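Side-chain contacts in cell division control protein Cdc48 (PDB 5E7P), which probably binds and hydrolyses ATP as a double-module member of the AAA family, and carries ADP at both nucleotide sites in this crystal: residues Gly136-Val141 with Val465-Ser470; Gly38-His43 with Val58-Thr63. All coordinates share one frame; numbering follows the deposited sequence.

Contact 1: residues Gly136-Val141 with Val465-Ser470; sequences GKVMTV and VIRPLS
The backbone oxygen of Gly136 receives the one hydrogen bond of this contact, donated by a side chain more than 300 residues further along the chain. Arg467 NH2 lies 2.5 Å from Gly136 O, with an angle of 153° at the hydrogen. The oxygen sits within the guanidinium plane, at its edge, and the donor approaches head-on, with a C=O...N angle of 175°. The shape of the arginine explains this approach: CG stands anti to the backbone N, the chain stays extended through its second torsion, and a bend at the third (chi3 69°) turns the planar group toward the glycine. Val138 flanks the same group. Its CG1 is 4.0 Å from Arg467 NH2, and the two side chains cross nearly at right angles, so a methyl lies against NH2 while the carbonyl accepts its hydrogen bond. The other terminal nitrogen, NH1, bonds to Trp55 O, so one arginine links two separate backbone carbonyls to the 465-470 loop. Further along that loop Leu469 adds an apolar touch, placing CD1 3.7 Å from Gly136 CA. Gly136 has a positive phi and, with no side chain, lets CD1 come this close. Leu469 itself lies beside a nucleotide pocket: its side chain is about 6 Å, nearest atoms, from a bound ADP. Its backbone N is held by Asp429 OD1. The glycine end of the contact leads into strand 138-140, an outer strand of a small three-stranded sheet, and Gly136 and Lys137 make backbone bonds to Val191 just past strand 188-190. On the other side of the contact, residues 465-470 follow helix 456-462 and lie against helix 427-448, where Ile466 meets Val433 and Pro468 meets Asp429, while Arg467 reaches across to Val69 of strand 65-72.

Contact 2: residues Gly38-His43 with Val58-Thr63; sequences GVVRLH and VALTGT
Val40 is the residue of strand 39-42 that meets both apolar partners on the other strand, one with each methyl. CG1, lodged between the backbone N and the carbonyl carbon (chi1 54°), comes within 3.8 Å of Val58 CG2, the two valines meeting at a slant. CG2, anti to the backbone N, faces Leu60 instead: the side chains reach for each other tip to tip, with Val40 CG2 4.2 Å from Leu60 CD1. Leu84 of strand 81-84 touches both Val40 and Leu60 and so packs against this pair as well. Next in sequence, Arg41 serves other neighbours, with a salt bridge to Asp34 and hydrogen bonds to the carbonyls of Val72 and Thr464, while its backbone pairs with Leu83. Strands 39-42 and 58-61 are not sheet partners here; their axes pass 9.9 Å apart at 90°, and strand 65-72 lies between them in the sheet order. Such near-perpendicular packing of strands across an apolar interior fits the double-psi beta barrel, the fold class to which the Cdc48 N-terminal domain belongs. Leu42 then brings a second residue of the strand to the same interior, with CD1 4.2 Å from Val58 CG1. Val58 thus takes Val40 on one methyl and Leu42 on the other, and Val102 of strand 98-104 also packs on it. His43 ends the segment as N-cap of helix 44-50, its ND1 accepting a hydrogen bond from the backbone N of Glu45.

In the fold
Contact 2 comes first along the chain and is complete before contact 1 opens; their centres lie 13 Å apart. Strand 65-72 connects them: it pairs with strand 39-42 through backbone bonds, and its side chains also meet Thr140 and Arg467 of contact 1. The two contacts touch directly where Val465 packs on Val39 and Arg41. Contact 2 is internal to the N-terminal barrel, whereas contact 1 ties the following small sheet to the loop after helix 456-462, close to the first ADP site. Together they place the N-terminal region against the chain segment that leads from the first ATPase module to the second.

Contact 1: residues Gly136-Val141 with Val465-Ser470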
ATOM      1  N   GLY A 136      -4.099  -8.991  -4.673  1.00 36.05           N
ATOM      2  CA  GLY A 136      -2.763  -9.026  -4.105  1.00 34.55           C
ATOM      3  C   GLY A 136      -1.830 -10.053  -4.723  1.00 36.24           C
ATOM      4  O   GLY A 136      -0.615  -9.970  -4.555  1.00 37.90           O
ATOM      5  N   LYS A 137      -2.390 -11.024  -5.438  1.00 36.97           N
ATOM      6  CA  LYS A 137      -1.586 -12.101  -6.011  1.00 39.75           C
ATOM      7  C   LYS A 137      -0.852 -11.677  -7.282  1.00 39.12           C
ATOM      8  O   LYS A 137      -1.331 -10.822  -8.029  1.00 38.47           O
ATOM      9  CB  LYS A 137      -2.450 -13.336  -6.276  1.00 44.00           C
ATOM     10  CG  LYS A 137      -3.060 -13.927  -5.018  1.00 49.51           C
ATOM     11  CD  LYS A 137      -3.627 -15.314  -5.263  1.00 55.06           C
ATOM     12  CE  LYS A 137      -4.109 -15.940  -3.961  1.00 57.69           C
ATOM     13  NZ  LYS A 137      -4.573 -17.342  -4.156  1.00 60.28           N
ATOM     14  N   VAL A 138       0.313 -12.277  -7.518  1.00 38.39           N
ATOM     15  CA  VAL A 138       1.115 -11.970  -8.701  1.00 37.08           C
ATOM     16  C   VAL A 138       0.713 -12.816  -9.906  1.00 39.62           C
ATOM     17  O   VAL A 138       0.413 -14.004  -9.780  1.00 41.66           O
ATOM     18  CB  VAL A 138       2.627 -12.137  -8.441  1.00 34.56           C
ATOM     19  CG1 VAL A 138       3.133 -11.050  -7.508  1.00 33.76           C
ATOM     20  CG2 VAL A 138       2.925 -13.516  -7.881  1.00 34.95           C
ATOM     21  N   MET A 139       0.714 -12.189 -11.076  1.00 39.29           N
ATOM     22  CA  MET A 139       0.293 -12.848 -12.303  1.00 39.93           C
ATOM     23  C   MET A 139       1.378 -12.749 -13.365  1.00 40.19           C
ATOM     24  O   MET A 139       2.109 -11.760 -13.434  1.00 39.40           O
ATOM     25  CB  MET A 139      -1.000 -12.217 -12.830  1.00 38.78           C
ATOM     26  CG  MET A 139      -2.151 -12.209 -11.837  1.00 36.77           C
ATOM     27  SD  MET A 139      -2.801 -13.856 -11.502  1.00 57.69           S
ATOM     28  CE  MET A 139      -3.742 -13.550 -10.010  1.00124.75           C
ATOM     29  N   THR A 140       1.477 -13.787 -14.187  1.00 40.14           N
ATOM     30  CA  THR A 140       2.382 -13.803 -15.326  1.00 38.80           C
ATOM     31  C   THR A 140       1.664 -14.531 -16.453  1.00 39.39           C
ATOM     32  O   THR A 140       0.940 -15.494 -16.203  1.00 38.13           O
ATOM     33  CB  THR A 140       3.699 -14.538 -14.998  1.00 38.37           C
ATOM     34  OG1 THR A 140       4.254 -14.021 -13.783  1.00 36.50           O
ATOM     35  CG2 THR A 140       4.708 -14.362 -16.125  1.00 38.12           C
ATOM     36  N   VAL A 141       1.848 -14.069 -17.686  1.00 40.69           N
ATOM     37  CA  VAL A 141       1.178 -14.684 -18.828  1.00 44.17           C
ATOM     38  C   VAL A 141       1.544 -16.161 -18.950  1.00 45.47           C
ATOM     39  O   VAL A 141       2.722 -16.520 -18.922  1.00 43.60           O
ATOM     40  CB  VAL A 141       1.502 -13.950 -20.146  1.00 46.40           C
ATOM     41  CG1 VAL A 141       0.990 -14.742 -21.342  1.00 48.49           C
ATOM     42  CG2 VAL A 141       0.905 -12.552 -20.131  1.00 45.72           C
ATOM     43  N   VAL A 465       0.359 -17.406   5.230  1.00 39.65           N
ATOM     44  CA  VAL A 465       0.144 -17.466   3.782  1.00 40.48           C
ATOM     45  C   VAL A 465      -0.505 -16.220   3.170  1.00 39.76           C
ATOM     46  O   VAL A 465      -0.500 -16.052   1.951  1.00 40.31           O
ATOM     47  CB  VAL A 465      -0.692 -18.702   3.380  1.00 41.76           C
ATOM     48  CG1 VAL A 465       0.095 -19.981   3.614  1.00 42.58           C
ATOM     49  CG2 VAL A 465      -2.013 -18.725   4.138  1.00 42.01           C
ATOM     50  N   ILE A 466      -1.064 -15.351   4.005  1.00 37.94           N
ATOM     51  CA  ILE A 466      -1.745 -14.161   3.498  1.00 37.89           C
ATOM     52  C   ILE A 466      -0.844 -12.930   3.501  1.00 38.52           C
ATOM     53  O   ILE A 466      -0.426 -12.455   4.557  1.00 39.43           O
ATOM     54  CB  ILE A 466      -3.023 -13.850   4.296  1.00 38.27           C
ATOM     55  CG1 ILE A 466      -4.009 -15.015   4.195  1.00 40.69           C
ATOM     56  CG2 ILE A 466      -3.662 -12.563   3.793  1.00 36.50           C
ATOM     57  CD1 ILE A 466      -4.378 -15.379   2.772  1.00 40.88           C
ATOM     58  N   ARG A 467      -0.551 -12.412   2.313  1.00 37.56           N
ATOM     59  CA  ARG A 467       0.254 -11.204   2.200  1.00 34.28           C
ATOM     60  C   ARG A 467      -0.620  -9.959   2.251  1.00 31.39           C
ATOM     61  O   ARG A 467      -1.572  -9.831   1.480  1.00 30.31           O
ATOM     62  CB  ARG A 467       1.073 -11.205   0.908  1.00 32.17           C
ATOM     63  CG  ARG A 467       1.931  -9.959   0.750  1.00 30.06           C
ATOM     64  CD  ARG A 467       2.811 -10.007  -0.480  1.00 28.86           C
ATOM     65  NE  ARG A 467       2.054  -9.918  -1.726  1.00 31.75           N
ATOM     66  CZ  ARG A 467       2.610  -9.737  -2.920  1.00 31.80           C
ATOM     67  NH1 ARG A 467       3.925  -9.619  -3.024  1.00 31.74           N
ATOM     68  NH2 ARG A 467       1.854  -9.670  -4.009  1.00 31.39           N
ATOM     69  N   PRO A 468      -0.299  -9.036   3.170  1.00 28.12           N
ATOM     70  CA  PRO A 468      -0.999  -7.752   3.229  1.00 24.30           C
ATOM     71  C   PRO A 468      -0.781  -6.968   1.944  1.00 23.48           C
ATOM     72  O   PRO A 468       0.316  -7.000   1.379  1.00 21.92           O
ATOM     73  CB  PRO A 468      -0.337  -7.038   4.413  1.00 22.50           C
ATOM     74  CG  PRO A 468       0.979  -7.718   4.586  1.00 25.17           C
ATOM     75  CD  PRO A 468       0.757  -9.142   4.191  1.00 26.94           C
ATOM     76  N   LEU A 469      -1.827  -6.282   1.492  1.00 25.35           N
ATOM     77  CA  LEU A 469      -1.796  -5.501   0.259  1.00 26.06           C
ATOM     78  C   LEU A 469      -0.680  -4.457   0.293  1.00 27.07           C
ATOM     79  O   LEU A 469      -0.111  -4.106  -0.738  1.00 26.74           O
ATOM     80  CB  LEU A 469      -3.153  -4.825   0.043  1.00 27.13           C
ATOM     81  CG  LEU A 469      -3.740  -4.814  -1.368  1.00 29.65           C
ATOM     82  CD1 LEU A 469      -3.724  -6.210  -1.963  1.00 32.88           C
ATOM     83  CD2 LEU A 469      -5.157  -4.260  -1.341  1.00 27.53           C
ATOM     84  N   SER A 470      -0.349  -3.989   1.490  1.00 30.39           N
ATOM     85  CA  SER A 470       0.719  -3.012   1.670  1.00 31.52           C
ATOM     86  C   SER A 470       2.096  -3.577   1.312  1.00 33.00           C
ATOM     87  O   SER A 470       3.059  -2.827   1.167  1.00 33.52           O
ATOM     88  CB  SER A 470       0.729  -2.507   3.111  1.00 30.95           C
ATOM     89  OG  SER A 470       0.955  -3.578   4.014  1.00 32.64           O
TER

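Contact 2: residues Gly38-His43 with Val58-Thr63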
ATOM      1  N   GLY A  38       0.015 -19.260  -4.066  1.00 53.30           N
ATOM      2  CA  GLY A  38       0.935 -18.309  -4.662  1.00 49.26           C
ATOM      3  C   GLY A  38       2.131 -18.008  -3.781  1.00 45.52           C
ATOM      4  O   GLY A  38       2.672 -16.903  -3.810  1.00 43.78           O
ATOM      5  N   VAL A  39       2.553 -18.998  -3.002  1.00 44.59           N
ATOM      6  CA  VAL A  39       3.647 -18.806  -2.056  1.00 44.38           C
ATOM      7  C   VAL A  39       4.763 -19.829  -2.247  1.00 45.27           C
ATOM      8  O   VAL A  39       4.516 -21.035  -2.266  1.00 48.22           O
ATOM      9  CB  VAL A  39       3.140 -18.871  -0.595  1.00 45.08           C
ATOM     10  CG1 VAL A  39       4.312 -18.932   0.378  1.00 44.80           C
ATOM     11  CG2 VAL A  39       2.233 -17.680  -0.286  1.00 43.07           C
ATOM     12  N   VAL A  40       5.990 -19.338  -2.392  1.00 43.88           N
ATOM     13  CA  VAL A  40       7.164 -20.201  -2.465  1.00 43.57           C
ATOM     14  C   VAL A  40       8.014 -20.039  -1.198  1.00 43.10           C
ATOM     15  O   VAL A  40       8.270 -18.921  -0.751  1.00 41.88           O
ATOM     16  CB  VAL A  40       8.000 -19.915  -3.737  1.00 41.55           C
ATOM     17  CG1 VAL A  40       8.369 -18.439  -3.821  1.00 39.33           C
ATOM     18  CG2 VAL A  40       9.244 -20.792  -3.779  1.00 42.07           C
ATOM     19  N   ARG A  41       8.432 -21.159  -0.614  1.00 44.47           N
ATOM     20  CA  ARG A  41       9.167 -21.136   0.650  1.00 43.92           C
ATOM     21  C   ARG A  41      10.685 -21.072   0.457  1.00 44.85           C
ATOM     22  O   ARG A  41      11.295 -21.974  -0.121  1.00 43.86           O
ATOM     23  CB  ARG A  41       8.793 -22.344   1.513  1.00 44.16           C
ATOM     24  CG  ARG A  41       7.352 -22.355   2.003  1.00 42.58           C
ATOM     25  CD  ARG A  41       7.126 -21.314   3.086  1.00 41.46           C
ATOM     26  NE  ARG A  41       5.720 -21.224   3.472  1.00 42.03           N
ATOM     27  CZ  ARG A  41       5.205 -20.239   4.202  1.00 41.50           C
ATOM     28  NH1 ARG A  41       5.980 -19.251   4.631  1.00 39.99           N
ATOM     29  NH2 ARG A  41       3.912 -20.236   4.500  1.00 41.14           N
ATOM     30  N   LEU A  42      11.285 -19.996   0.956  1.00 45.34           N
ATOM     31  CA  LEU A  42      12.721 -19.788   0.839  1.00 46.18           C
ATOM     32  C   LEU A  42      13.370 -19.643   2.209  1.00 48.38           C
ATOM     33  O   LEU A  42      12.764 -19.113   3.141  1.00 49.30           O
ATOM     34  CB  LEU A  42      13.007 -18.539   0.003  1.00 44.81           C
ATOM     35  CG  LEU A  42      12.560 -18.566  -1.459  1.00 43.77           C
ATOM     36  CD1 LEU A  42      12.701 -17.191  -2.093  1.00 40.94           C
ATOM     37  CD2 LEU A  42      13.362 -19.598  -2.229  1.00 44.39           C
ATOM     38  N   HIS A  43      14.603 -20.120   2.327  1.00 49.35           N
ATOM     39  CA  HIS A  43      15.384 -19.928   3.540  1.00 49.34           C
ATOM     40  C   HIS A  43      15.681 -18.441   3.698  1.00 47.26           C
ATOM     41  O   HIS A  43      15.862 -17.736   2.707  1.00 45.15           O
ATOM     42  CB  HIS A  43      16.688 -20.722   3.454  1.00 52.34           C
ATOM     43  CG  HIS A  43      17.395 -20.871   4.765  1.00 56.97           C
ATOM     44  ND1 HIS A  43      18.212 -19.893   5.287  1.00 58.28           N
ATOM     45  CD2 HIS A  43      17.407 -21.888   5.661  1.00 58.99           C
ATOM     46  CE1 HIS A  43      18.696 -20.297   6.448  1.00 59.39           C
ATOM     47  NE2 HIS A  43      18.222 -21.504   6.697  1.00 60.20           N
ATOM     48  N   VAL A  58       9.358 -13.103  -6.124  1.00 32.16           N
ATOM     49  CA  VAL A  58      10.561 -13.567  -6.802  1.00 35.46           C
ATOM     50  C   VAL A  58      10.224 -14.130  -8.173  1.00 37.90           C
ATOM     51  O   VAL A  58       9.133 -14.655  -8.391  1.00 39.54           O
ATOM     52  CB  VAL A  58      11.306 -14.658  -5.999  1.00 36.17           C
ATOM     53  CG1 VAL A  58      12.086 -14.043  -4.855  1.00 36.77           C
ATOM     54  CG2 VAL A  58      10.334 -15.721  -5.500  1.00 35.07           C
ATOM     55  N   ALA A  59      11.168 -14.010  -9.097  1.00 37.21           N
ATOM     56  CA  ALA A  59      11.046 -14.657 -10.391  1.00 35.62           C
ATOM     57  C   ALA A  59      11.554 -16.086 -10.257  1.00 35.71           C
ATOM     58  O   ALA A  59      12.613 -16.320  -9.679  1.00 35.28           O
ATOM     59  CB  ALA A  59      11.843 -13.900 -11.437  1.00 34.09           C
ATOM     60  N   LEU A  60      10.787 -17.039 -10.776  1.00 36.84           N
ATOM     61  CA  LEU A  60      11.178 -18.445 -10.749  1.00 37.58           C
ATOM     62  C   LEU A  60      11.307 -18.969 -12.173  1.00 37.85           C
ATOM     63  O   LEU A  60      10.342 -18.951 -12.939  1.00 34.60           O
ATOM     64  CB  LEU A  60      10.166 -19.273  -9.956  1.00 38.18           C
ATOM     65  CG  LEU A  60      10.176 -19.046  -8.442  1.00 39.44           C
ATOM     66  CD1 LEU A  60       8.963 -19.681  -7.789  1.00 40.84           C
ATOM     67  CD2 LEU A  60      11.458 -19.593  -7.827  1.00 38.60           C
ATOM     68  N   THR A  61      12.502 -19.439 -12.521  1.00 40.65           N
ATOM     69  CA  THR A  61      12.809 -19.770 -13.909  1.00 43.44           C
ATOM     70  C   THR A  61      13.357 -21.179 -14.106  1.00 45.82           C
ATOM     71  O   THR A  61      14.405 -21.534 -13.566  1.00 47.79           O
ATOM     72  CB  THR A  61      13.816 -18.768 -14.514  1.00 44.70           C
ATOM     73  OG1 THR A  61      13.350 -17.429 -14.310  1.00 46.45           O
ATOM     74  CG2 THR A  61      13.981 -19.017 -16.000  1.00 46.52           C
ATOM     75  N   GLY A  62      12.632 -21.977 -14.882  1.00 46.55           N
ATOM     76  CA  GLY A  62      13.127 -23.253 -15.362  1.00 48.96           C
ATOM     77  C   GLY A  62      13.161 -23.212 -16.878  1.00 50.25           C
ATOM     78  O   GLY A  62      13.950 -22.472 -17.465  1.00 50.15           O
ATOM     79  N   THR A  63      12.295 -23.993 -17.518  1.00 52.63           N
ATOM     80  CA  THR A  63      12.134 -23.897 -18.964  1.00 56.55           C
ATOM     81  C   THR A  63      11.200 -22.737 -19.269  1.00 57.61           C
ATOM     82  O   THR A  63      11.164 -22.231 -20.392  1.00 57.02           O
ATOM     83  CB  THR A  63      11.569 -25.191 -19.579  1.00 59.03           C
ATOM     84  OG1 THR A  63      10.257 -25.443 -19.058  1.00 60.47           O
ATOM     85  CG2 THR A  63      12.474 -26.372 -19.263  1.00 59.69           C
TER